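PDB 3AYV: putative uncharacterized protein TTHB071 from Thermus thermophilus, which binds zinc ions in a TIM barrel related to xylose isomerase and endonuclease IV-type AP endonucleases, and may take part in protection against oxidative stress. Local coordinates for residues M1-L9 with L216-V224; L24-L35 with F48-W59. One frame throughout, in Å; residues are numbered along the deposited sequence.

Interaction 1: M1-L9 with L216-V224. With ZN (zinc ion), chain F.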
loop_
_atom_site.group_PDB
_atom_site.type_symbol
_atom_site.label_atom_id
_atom_site.label_comp_id
_atom_site.label_asym_id
_atom_site.label_seq_id
_atom_site.Cartn_x
_atom_site.Cartn_y
_atom_site.Cartn_z
ATOM N N MET A 1 -15.481 -3.629 -10.890
ATOM C CA MET A 1 -14.464 -2.986 -10.002
ATOM C C MET A 1 -13.499 -4.034 -9.462
ATOM O O MET A 1 -13.905 -5.156 -9.119
ATOM C CB MET A 1 -15.151 -2.259 -8.834
ATOM C CG MET A 1 -15.838 -0.950 -9.227
ATOM S SD MET A 1 -16.593 -0.099 -7.840
ATOM C CE MET A 1 -17.866 -1.291 -7.382
ATOM N N ASP A 2 -12.226 -3.649 -9.377
ATOM C CA ASP A 2 -11.173 -4.474 -8.819
ATOM C C ASP A 2 -11.031 -4.073 -7.342
ATOM O O ASP A 2 -10.358 -3.090 -7.034
ATOM C CB ASP A 2 -9.861 -4.215 -9.580
ATOM C CG ASP A 2 -8.700 -5.073 -9.093
ATOM O OD1 ASP A 2 -8.846 -5.847 -8.118
ATOM O OD2 ASP A 2 -7.608 -4.959 -9.710
ATOM N N VAL A 3 -11.700 -4.820 -6.467
ATOM C CA VAL A 3 -11.742 -4.504 -5.037
ATOM C C VAL A 3 -11.130 -5.664 -4.303
ATOM O O VAL A 3 -11.508 -6.818 -4.522
ATOM C CB VAL A 3 -13.184 -4.219 -4.507
ATOM C CG1 VAL A 3 -13.124 -3.675 -3.083
ATOM C CG2 VAL A 3 -13.892 -3.207 -5.388
ATOM N N ARG A 4 -10.164 -5.357 -3.438
ATOM C CA ARG A 4 -9.363 -6.370 -2.802
ATOM C C ARG A 4 -9.424 -6.150 -1.298
ATOM O O ARG A 4 -9.627 -5.016 -0.845
ATOM C CB ARG A 4 -7.908 -6.274 -3.262
ATOM C CG ARG A 4 -7.754 -6.172 -4.768
ATOM C CD ARG A 4 -6.427 -6.632 -5.266
ATOM N NE ARG A 4 -6.356 -6.462 -6.727
ATOM C CZ ARG A 4 -5.228 -6.525 -7.430
ATOM N NH1 ARG A 4 -4.064 -6.745 -6.818
ATOM N NH2 ARG A 4 -5.255 -6.354 -8.743
ATOM N N LEU A 5 -9.266 -7.230 -0.539
ATOM C CA LEU A 5 -9.154 -7.141 0.921
ATOM C C LEU A 5 -7.710 -7.261 1.406
ATOM O O LEU A 5 -7.009 -8.210 1.056
ATOM C CB LEU A 5 -10.010 -8.222 1.598
ATOM C CG LEU A 5 -10.007 -8.179 3.127
ATOM C CD1 LEU A 5 -10.670 -6.915 3.669
ATOM C CD2 LEU A 5 -10.693 -9.432 3.677
ATOM N N ALA A 6 -7.282 -6.302 2.221
ATOM C CA ALA A 6 -5.992 -6.378 2.919
ATOM C C ALA A 6 -6.083 -7.317 4.109
ATOM O O ALA A 6 -7.002 -7.208 4.899
ATOM C CB ALA A 6 -5.558 -4.975 3.402
ATOM N N PHE A 7 -5.123 -8.222 4.231
ATOM C CA PHE A 7 -4.972 -9.058 5.430
ATOM C C PHE A 7 -3.516 -9.490 5.534
ATOM O O PHE A 7 -2.830 -9.630 4.522
ATOM C CB PHE A 7 -5.902 -10.303 5.373
ATOM C CG PHE A 7 -5.702 -11.161 4.143
ATOM C CD1 PHE A 7 -6.381 -10.874 2.972
ATOM C CD2 PHE A 7 -4.825 -12.239 4.164
ATOM C CE1 PHE A 7 -6.186 -11.649 1.823
ATOM C CE2 PHE A 7 -4.613 -13.034 3.018
ATOM C CZ PHE A 7 -5.318 -12.752 1.852
ATOM N N PRO A 8 -3.021 -9.693 6.761
ATOM C CA PRO A 8 -1.686 -10.267 6.895
ATOM C C PRO A 8 -1.664 -11.753 6.531
ATOM O O PRO A 8 -2.663 -12.467 6.744
ATOM C CB PRO A 8 -1.366 -10.074 8.377
ATOM C CG PRO A 8 -2.707 -10.013 9.045
ATOM C CD PRO A 8 -3.626 -9.349 8.062
ATOM N N LEU A 9 -0.532 -12.209 6.006
ATOM C CA LEU A 9 -0.303 -13.624 5.742
ATOM C C LEU A 9 -0.619 -14.454 7.000
ATOM O O LEU A 9 -1.168 -15.567 6.903
ATOM C CB LEU A 9 1.140 -13.831 5.291
ATOM C CG LEU A 9 1.578 -15.265 4.997
ATOM C CD1 LEU A 9 0.663 -15.865 3.900
ATOM C CD2 LEU A 9 3.054 -15.279 4.614
ATOM N N LEU A 216 -12.914 4.762 -9.374
ATOM C CA LEU A 216 -13.527 3.439 -9.232
ATOM C C LEU A 216 -13.089 2.390 -10.257
ATOM O O LEU A 216 -13.371 1.197 -10.091
ATOM C CB LEU A 216 -15.063 3.559 -9.196
ATOM C CG LEU A 216 -15.595 4.326 -7.980
ATOM C CD1 LEU A 216 -17.107 4.408 -8.007
ATOM C CD2 LEU A 216 -15.139 3.705 -6.662
ATOM N N ASP A 217 -12.385 2.829 -11.302
ATOM C CA ASP A 217 -11.850 1.917 -12.311
ATOM C C ASP A 217 -10.410 1.462 -11.996
ATOM O O ASP A 217 -9.826 0.656 -12.750
ATOM C CB ASP A 217 -11.941 2.549 -13.719
ATOM C CG ASP A 217 -11.239 3.913 -13.814
ATOM O OD1 ASP A 217 -11.101 4.642 -12.794
ATOM O OD2 ASP A 217 -10.828 4.275 -14.935
ATOM N N ARG A 218 -9.869 1.968 -10.880
ATOM C CA ARG A 218 -8.539 1.607 -10.375
ATOM C C ARG A 218 -8.634 0.486 -9.344
ATOM O O ARG A 218 -9.710 0.217 -8.789
ATOM C CB ARG A 218 -7.879 2.819 -9.701
ATOM C CG ARG A 218 -6.967 3.676 -10.588
ATOM C CD ARG A 218 -7.728 4.553 -11.542
ATOM N NE ARG A 218 -7.014 5.796 -11.837
ATOM C CZ ARG A 218 -7.590 6.882 -12.330
ATOM N NH1 ARG A 218 -8.896 6.878 -12.606
ATOM N NH2 ARG A 218 -6.869 7.972 -12.561
ATOM N N THR A 219 -7.509 -0.163 -9.075
ATOM C CA THR A 219 -7.477 -1.189 -8.048
ATOM C C THR A 219 -7.685 -0.504 -6.702
ATOM O O THR A 219 -7.044 0.516 -6.414
ATOM C CB THR A 219 -6.185 -1.998 -8.077
ATOM O OG1 THR A 219 -6.049 -2.617 -9.367
ATOM C CG2 THR A 219 -6.213 -3.094 -7.006
ATOM N N MET A 220 -8.614 -1.053 -5.915
ATOM C CA MET A 220 -8.947 -0.532 -4.604
ATOM C C MET A 220 -8.783 -1.626 -3.560
ATOM O O MET A 220 -9.268 -2.752 -3.741
ATOM C CB MET A 220 -10.360 0.022 -4.610
ATOM C CG MET A 220 -10.481 1.335 -5.370
ATOM S SD MET A 220 -12.200 1.730 -5.634
ATOM C CE MET A 220 -12.672 0.381 -6.733
ATOM N N VAL A 221 -8.064 -1.300 -2.483
ATOM C CA VAL A 221 -7.774 -2.258 -1.441
ATOM C C VAL A 221 -8.498 -1.780 -0.186
ATOM O O VAL A 221 -8.316 -0.651 0.246
ATOM C CB VAL A 221 -6.252 -2.341 -1.108
ATOM C CG1 VAL A 221 -6.033 -3.335 0.056
ATOM C CG2 VAL A 221 -5.465 -2.794 -2.321
ATOM N N LEU A 222 -9.345 -2.628 0.364
ATOM C CA LEU A 222 -10.021 -2.307 1.607
ATOM C C LEU A 222 -9.079 -2.647 2.758
ATOM O O LEU A 222 -8.863 -3.809 3.092
ATOM C CB LEU A 222 -11.347 -3.071 1.731
ATOM C CG LEU A 222 -12.326 -2.779 0.587
ATOM C CD1 LEU A 222 -13.583 -3.633 0.759
ATOM C CD2 LEU A 222 -12.689 -1.290 0.561
ATOM N N GLU A 223 -8.509 -1.602 3.339
ATOM C CA GLU A 223 -7.596 -1.726 4.455
ATOM C C GLU A 223 -8.409 -1.501 5.719
ATOM O O GLU A 223 -8.316 -0.462 6.368
ATOM C CB GLU A 223 -6.510 -0.691 4.296
ATOM C CG GLU A 223 -5.544 -1.168 3.234
ATOM C CD GLU A 223 -4.173 -0.817 3.565
ATOM O OE1 GLU A 223 -3.271 -1.706 3.505
ATOM O OE2 GLU A 223 -4.019 0.381 3.886
ATOM N N VAL A 224 -9.250 -2.484 6.012
ATOM C CA VAL A 224 -10.298 -2.356 7.012
ATOM C C VAL A 224 -10.153 -3.482 8.015
ATOM O O VAL A 224 -10.000 -4.654 7.637
ATOM C CB VAL A 224 -11.703 -2.376 6.333
ATOM C CG1 VAL A 224 -12.826 -2.478 7.349
ATOM C CG2 VAL A 224 -11.907 -1.111 5.492
HETATM ZN ZN ZN F . -2.407 2.147 3.414
HETATM O O HOH W 1 -11.703 -0.989 -10.155
HETATM O O HOH W 2 -1.270 -0.005 4.096
HETATM O O HOH W 3 -2.824 1.582 5.730
#

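Interaction 2: L24-L35 with F48-W59. With ZN (zinc ion), chain E.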
loop_
_atom_site.group_PDB
_atom_site.type_symbol
_atom_site.label_atom_id
_atom_site.label_comp_id
_atom_site.label_asym_id
_atom_site.label_seq_id
_atom_site.Cartn_x
_atom_site.Cartn_y
_atom_site.Cartn_z
ATOM N N LEU A 24 -14.008 -10.840 -3.435
ATOM C CA LEU A 24 -12.922 -9.875 -3.349
ATOM C C LEU A 24 -11.580 -10.465 -3.784
ATOM O O LEU A 24 -11.321 -11.680 -3.664
ATOM C CB LEU A 24 -12.829 -9.314 -1.923
ATOM C CG LEU A 24 -13.997 -8.434 -1.460
ATOM C CD1 LEU A 24 -13.864 -8.130 0.011
ATOM C CD2 LEU A 24 -14.087 -7.142 -2.249
ATOM N N GLY A 25 -10.726 -9.591 -4.306
ATOM C CA GLY A 25 -9.329 -9.939 -4.516
ATOM C C GLY A 25 -8.561 -9.839 -3.190
ATOM O O GLY A 25 -9.155 -9.640 -2.116
ATOM N N ALA A 26 -7.238 -9.972 -3.257
ATOM C CA ALA A 26 -6.431 -10.002 -2.042
ATOM C C ALA A 26 -5.255 -9.038 -2.130
ATOM O O ALA A 26 -4.651 -8.903 -3.185
ATOM C CB ALA A 26 -5.906 -11.408 -1.798
ATOM N N GLU A 27 -4.945 -8.383 -1.011
ATOM C CA GLU A 27 -3.626 -7.764 -0.854
ATOM C C GLU A 27 -3.032 -8.276 0.443
ATOM O O GLU A 27 -3.493 -7.923 1.541
ATOM C CB GLU A 27 -3.701 -6.235 -0.868
ATOM C CG GLU A 27 -2.310 -5.628 -0.764
ATOM C CD GLU A 27 -2.216 -4.252 -1.349
ATOM O OE1 GLU A 27 -2.095 -3.298 -0.566
ATOM O OE2 GLU A 27 -2.255 -4.124 -2.588
ATOM N N VAL A 28 -2.021 -9.122 0.316
ATOM C CA VAL A 28 -1.490 -9.850 1.449
ATOM C C VAL A 28 -0.259 -9.157 2.013
ATOM O O VAL A 28 0.720 -8.932 1.298
ATOM C CB VAL A 28 -1.063 -11.280 1.056
ATOM C CG1 VAL A 28 -0.712 -12.064 2.337
ATOM C CG2 VAL A 28 -2.183 -11.985 0.281
ATOM N N TYR A 29 -0.308 -8.837 3.300
ATOM C CA TYR A 29 0.856 -8.261 3.948
ATOM C C TYR A 29 1.804 -9.361 4.373
ATOM O O TYR A 29 1.416 -10.337 5.028
ATOM C CB TYR A 29 0.417 -7.396 5.129
ATOM C CG TYR A 29 1.519 -7.161 6.143
ATOM C CD1 TYR A 29 2.533 -6.229 5.902
ATOM C CD2 TYR A 29 1.507 -7.825 7.370
ATOM C CE1 TYR A 29 3.540 -5.990 6.851
ATOM C CE2 TYR A 29 2.504 -7.598 8.328
ATOM C CZ TYR A 29 3.509 -6.676 8.071
ATOM O OH TYR A 29 4.473 -6.451 9.049
ATOM N N LEU A 30 3.068 -9.207 3.992
ATOM C CA LEU A 30 4.049 -10.258 4.196
ATOM C C LEU A 30 4.717 -10.098 5.572
ATOM O O LEU A 30 5.783 -9.473 5.676
ATOM C CB LEU A 30 5.069 -10.277 3.041
ATOM C CG LEU A 30 4.465 -10.359 1.628
ATOM C CD1 LEU A 30 5.572 -10.399 0.554
ATOM C CD2 LEU A 30 3.598 -11.605 1.489
ATOM N N ASP A 31 4.075 -10.662 6.605
ATOM C CA ASP A 31 4.638 -10.707 7.974
ATOM C C ASP A 31 6.123 -11.083 7.907
ATOM O O ASP A 31 6.499 -12.166 7.399
ATOM C CB ASP A 31 3.913 -11.738 8.884
ATOM C CG ASP A 31 2.421 -11.503 9.002
ATOM O OD1 ASP A 31 1.687 -11.684 8.001
ATOM O OD2 ASP A 31 1.963 -11.166 10.121
ATOM N N PRO A 32 7.001 -10.179 8.380
ATOM C CA PRO A 32 8.443 -10.472 8.347
ATOM C C PRO A 32 8.805 -11.802 9.039
ATOM O O PRO A 32 9.679 -12.513 8.557
ATOM C CB PRO A 32 9.054 -9.295 9.136
ATOM C CG PRO A 32 8.063 -8.184 8.989
ATOM C CD PRO A 32 6.708 -8.814 8.853
ATOM N N ALA A 33 8.152 -12.109 10.155
ATOM C CA ALA A 33 8.400 -13.356 10.886
ATOM C C ALA A 33 8.083 -14.606 10.049
ATOM O O ALA A 33 8.589 -15.691 10.355
ATOM C CB ALA A 33 7.595 -13.396 12.177
ATOM N N LEU A 34 7.254 -14.443 9.016
ATOM C CA LEU A 34 6.770 -15.560 8.204
ATOM C C LEU A 34 7.398 -15.664 6.826
ATOM O O LEU A 34 6.989 -16.521 6.039
ATOM C CB LEU A 34 5.257 -15.519 8.067
ATOM C CG LEU A 34 4.434 -15.552 9.347
ATOM C CD1 LEU A 34 2.938 -15.498 9.019
ATOM C CD2 LEU A 34 4.782 -16.767 10.256
ATOM N N LEU A 35 8.401 -14.834 6.541
ATOM C CA LEU A 35 8.961 -14.757 5.191
ATOM C C LEU A 35 9.610 -16.054 4.721
ATOM O O LEU A 35 9.576 -16.357 3.537
ATOM C CB LEU A 35 9.932 -13.578 5.030
ATOM C CG LEU A 35 9.263 -12.208 4.829
ATOM C CD1 LEU A 35 10.299 -11.073 4.995
ATOM C CD2 LEU A 35 8.560 -12.112 3.453
ATOM N N PHE A 48 -6.072 -19.949 -3.259
ATOM C CA PHE A 48 -6.635 -18.714 -3.796
ATOM C C PHE A 48 -6.196 -18.493 -5.231
ATOM O O PHE A 48 -5.019 -18.630 -5.574
ATOM C CB PHE A 48 -6.264 -17.489 -2.928
ATOM C CG PHE A 48 -6.781 -16.164 -3.468
ATOM C CD1 PHE A 48 -8.084 -15.742 -3.200
ATOM C CD2 PHE A 48 -5.963 -15.339 -4.236
ATOM C CE1 PHE A 48 -8.562 -14.523 -3.700
ATOM C CE2 PHE A 48 -6.433 -14.122 -4.737
ATOM C CZ PHE A 48 -7.730 -13.716 -4.468
ATOM N N SER A 49 -7.163 -18.161 -6.068
ATOM C CA SER A 49 -6.890 -17.718 -7.424
ATOM C C SER A 49 -7.939 -16.655 -7.691
ATOM O O SER A 49 -9.121 -16.844 -7.408
ATOM C CB SER A 49 -6.974 -18.879 -8.423
ATOM O OG SER A 49 -8.274 -19.426 -8.442
ATOM N N GLY A 50 -7.495 -15.535 -8.231
ATOM C CA GLY A 50 -8.231 -14.271 -8.155
ATOM C C GLY A 50 -7.114 -13.253 -8.030
ATOM O O GLY A 50 -5.957 -13.643 -7.844
ATOM N N LYS A 51 -7.435 -11.969 -8.149
ATOM C CA LYS A 51 -6.390 -10.947 -8.230
ATOM C C LYS A 51 -5.674 -10.794 -6.886
ATOM O O LYS A 51 -6.310 -10.734 -5.835
ATOM C CB LYS A 51 -6.945 -9.627 -8.764
ATOM C CG LYS A 51 -7.289 -9.701 -10.278
ATOM C CD LYS A 51 -8.039 -8.466 -10.768
ATOM C CE LYS A 51 -8.260 -8.526 -12.279
ATOM N NZ LYS A 51 -9.490 -7.771 -12.667
ATOM N N LEU A 52 -4.346 -10.770 -6.945
ATOM C CA LEU A 52 -3.550 -10.695 -5.725
ATOM C C LEU A 52 -2.419 -9.678 -5.871
ATOM O O LEU A 52 -1.726 -9.626 -6.893
ATOM C CB LEU A 52 -3.002 -12.073 -5.348
ATOM C CG LEU A 52 -2.177 -12.178 -4.044
ATOM C CD1 LEU A 52 -2.339 -13.533 -3.411
ATOM C CD2 LEU A 52 -0.657 -11.849 -4.256
ATOM N N SER A 53 -2.256 -8.875 -4.829
ATOM C CA SER A 53 -1.135 -7.958 -4.718
ATOM C C SER A 53 -0.560 -8.187 -3.321
ATOM O O SER A 53 -1.137 -8.924 -2.525
ATOM C CB SER A 53 -1.580 -6.504 -4.928
ATOM O OG SER A 53 -2.734 -6.166 -4.165
ATOM N N VAL A 54 0.598 -7.598 -3.025
ATOM C CA VAL A 54 1.158 -7.773 -1.680
ATOM C C VAL A 54 1.514 -6.423 -1.082
ATOM O O VAL A 54 1.768 -5.460 -1.806
ATOM C CB VAL A 54 2.436 -8.666 -1.626
ATOM C CG1 VAL A 54 2.187 -10.059 -2.220
ATOM C CG2 VAL A 54 3.592 -7.971 -2.326
ATOM N N HIS A 55 1.514 -6.370 0.250
ATOM C CA HIS A 55 2.134 -5.240 0.966
ATOM C C HIS A 55 3.465 -5.732 1.496
ATOM O O HIS A 55 3.526 -6.699 2.261
ATOM C CB HIS A 55 1.239 -4.784 2.124
ATOM C CG HIS A 55 1.579 -3.416 2.619
ATOM N ND1 HIS A 55 2.847 -3.070 3.052
ATOM C CD2 HIS A 55 0.829 -2.294 2.710
ATOM C CE1 HIS A 55 2.853 -1.791 3.397
ATOM N NE2 HIS A 55 1.639 -1.303 3.212
ATOM N N LEU A 56 4.555 -5.105 1.042
ATOM C CA LEU A 56 5.890 -5.466 1.458
ATOM C C LEU A 56 6.095 -5.086 2.923
ATOM O O LEU A 56 5.320 -4.308 3.460
ATOM C CB LEU A 56 6.933 -4.799 0.556
ATOM C CG LEU A 56 6.861 -5.235 -0.911
ATOM C CD1 LEU A 56 7.759 -4.386 -1.757
ATOM C CD2 LEU A 56 7.293 -6.730 -1.039
ATOM N N PRO A 57 7.068 -5.714 3.591
ATOM C CA PRO A 57 7.342 -5.338 4.995
ATOM C C PRO A 57 7.600 -3.836 5.121
ATOM O O PRO A 57 8.090 -3.207 4.151
ATOM C CB PRO A 57 8.622 -6.126 5.308
ATOM C CG PRO A 57 8.482 -7.383 4.402
ATOM C CD PRO A 57 7.956 -6.805 3.131
ATOM N N PHE A 58 7.282 -3.261 6.291
ATOM C CA PHE A 58 7.529 -1.840 6.505
ATOM C C PHE A 58 7.865 -1.460 7.953
ATOM O O PHE A 58 8.470 -0.409 8.171
ATOM C CB PHE A 58 6.327 -0.999 6.059
ATOM C CG PHE A 58 5.097 -1.222 6.891
ATOM C CD1 PHE A 58 4.812 -0.387 7.987
ATOM C CD2 PHE A 58 4.222 -2.270 6.592
ATOM C CE1 PHE A 58 3.687 -0.599 8.762
ATOM C CE2 PHE A 58 3.073 -2.500 7.368
ATOM C CZ PHE A 58 2.805 -1.664 8.452
ATOM N N TRP A 59 7.398 -2.248 8.922
ATOM C CA TRP A 59 7.575 -1.835 10.321
ATOM C C TRP A 59 9.055 -1.648 10.635
ATOM O O TRP A 59 9.849 -2.568 10.450
ATOM C CB TRP A 59 6.947 -2.841 11.294
ATOM C CG TRP A 59 5.467 -2.708 11.452
ATOM C CD1 TRP A 59 4.527 -3.640 11.115
ATOM C CD2 TRP A 59 4.752 -1.590 12.005
ATOM N NE1 TRP A 59 3.270 -3.178 11.434
ATOM C CE2 TRP A 59 3.379 -1.911 11.956
ATOM C CE3 TRP A 59 5.139 -0.332 12.500
ATOM C CZ2 TRP A 59 2.377 -1.031 12.416
ATOM C CZ3 TRP A 59 4.137 0.552 12.956
ATOM C CH2 TRP A 59 2.777 0.190 12.906
HETATM ZN ZN ZN E . 0.692 0.697 3.812
HETATM O O HOH W 4 6.767 -5.083 8.451
HETATM O O HOH W 2 -1.270 -0.005 4.096
HETATM O O HOH W 5 0.384 0.401 6.234
#

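Interaction 1: M1-L9 with L216-V224
Arg-4 and Val-221 sit side by side where strand 3-8 runs parallel to strand 219-222, the two axes 39° apart, and this pairing of first with last strand closes the eight-stranded TIM barrel. Arg-4 turns both its N-H and its C=O to the partner strand: its N donates to Met-220 O at 2.8 Å, and its O accepts from Leu-222 N at 2.7 Å. Met-220 N to Asp-2 O and Ala-6 N to Leu-222 O extend the parallel pattern at either end.

Val-3, Leu-5, Met-220 and Leu-222 share one face of the sheet. There the methyl CE of Met-220, brought round by a bend at chi3 (-66°), meets Val-3 CG2 at 4.0 Å, while Val-3 CG1 packs against Leu-222 CG; branched and flexible apolar chains suit this buried layer.

Arg-4 is on the other face, where its NE and NH2 grip Asp-2 side-on, one nitrogen to each carboxylate oxygen, and NH2 also pairs with Asp-91. The NE bond is nearly straight, 2.9 Å to Asp-2 OD1. Thr-219 serves twice: its CG2 lies over one guanidinium face, and its OG1 donates to Asp-2 OD2 at 2.8 Å from above the carboxylate plane. An asparagine in place of Asp-2 would probably weaken the grip on Arg-4, since its amide NH2 could not accept as the lost oxygen does.

Beyond the strand, Glu-223 CG rests on Ala-6 CB, a methyl small enough for that place, and Glu-223 OE2 binds a zinc ion at 2.4 Å.

Interaction 2: L24-L35 with F48-W59
Tyr-29 and His-55 stand side by side, on one face of the sheet, at the C-terminal ends of strands 25-29 and 52-55, parallel neighbours in the barrel joined by a right-handed beta-alpha-beta crossover through helix 38-47. Their backbones, axes 24° apart, are tied by five hydrogen bonds, from Ala-26 N to Lys-51 O as far as Leu-30 N to His-55 O.

Tyr-29 can be followed outward. Its CB meets His-55 CB at 4.1 Å; with CG turned away from the backbone N (chi1 159°), the ring runs on past the strand end. CD1 lies near His-55 O, CE1 touches Phe-58 CE2 at 3.6 Å, the two ring planes inclined at 60°, and OH reaches the edge of the Trp-59 indole at CD1, 3.5 Å away. The hydroxyl also shares a water with Phe-58 N, so a long aromatic with a polar end fits this partly exposed spot.

On the opposite face Val-28 CG2 packs on Leu-52 CD1, and Ala-26 CB leaves room for the Phe-48 ring, whose CZ comes within 4.0 Å. Glycine suits position 25, because a side chain there would run into Lys-51 O.

Glu-27, on the same face as His-55, is linked to His-187, a ligand of another zinc, and so belongs to the second shell. His-55 ND1 donates to Leu-56 O at 2.8 Å, in the ring plane and on a carbonyl lone pair. This bond fixes the turn of the imidazole and places the proton on ND1, leaving NE2 to give its lone pair to zinc at 2.3 Å.

The two contacts lie about 11 Å apart, centre to centre, in one closed parallel sheet. Along the chain, interaction 2 is nested inside the long loop that interaction 1 closes: it pairs the second and third strands, whereas interaction 1 joins the first to the eighth. Strands 3-8 and 25-29 are themselves neighbours, tied by backbone bonds such as the probable one from Leu-5 N to Gly-25 O, so the four strands 219-222, 3-8, 25-29 and 52-55 are consecutive round the barrel. Each contact supplies one ligand to a different zinc ion, and a single water bound to both metals connects the two, with Glu-136 as a further shared ligand.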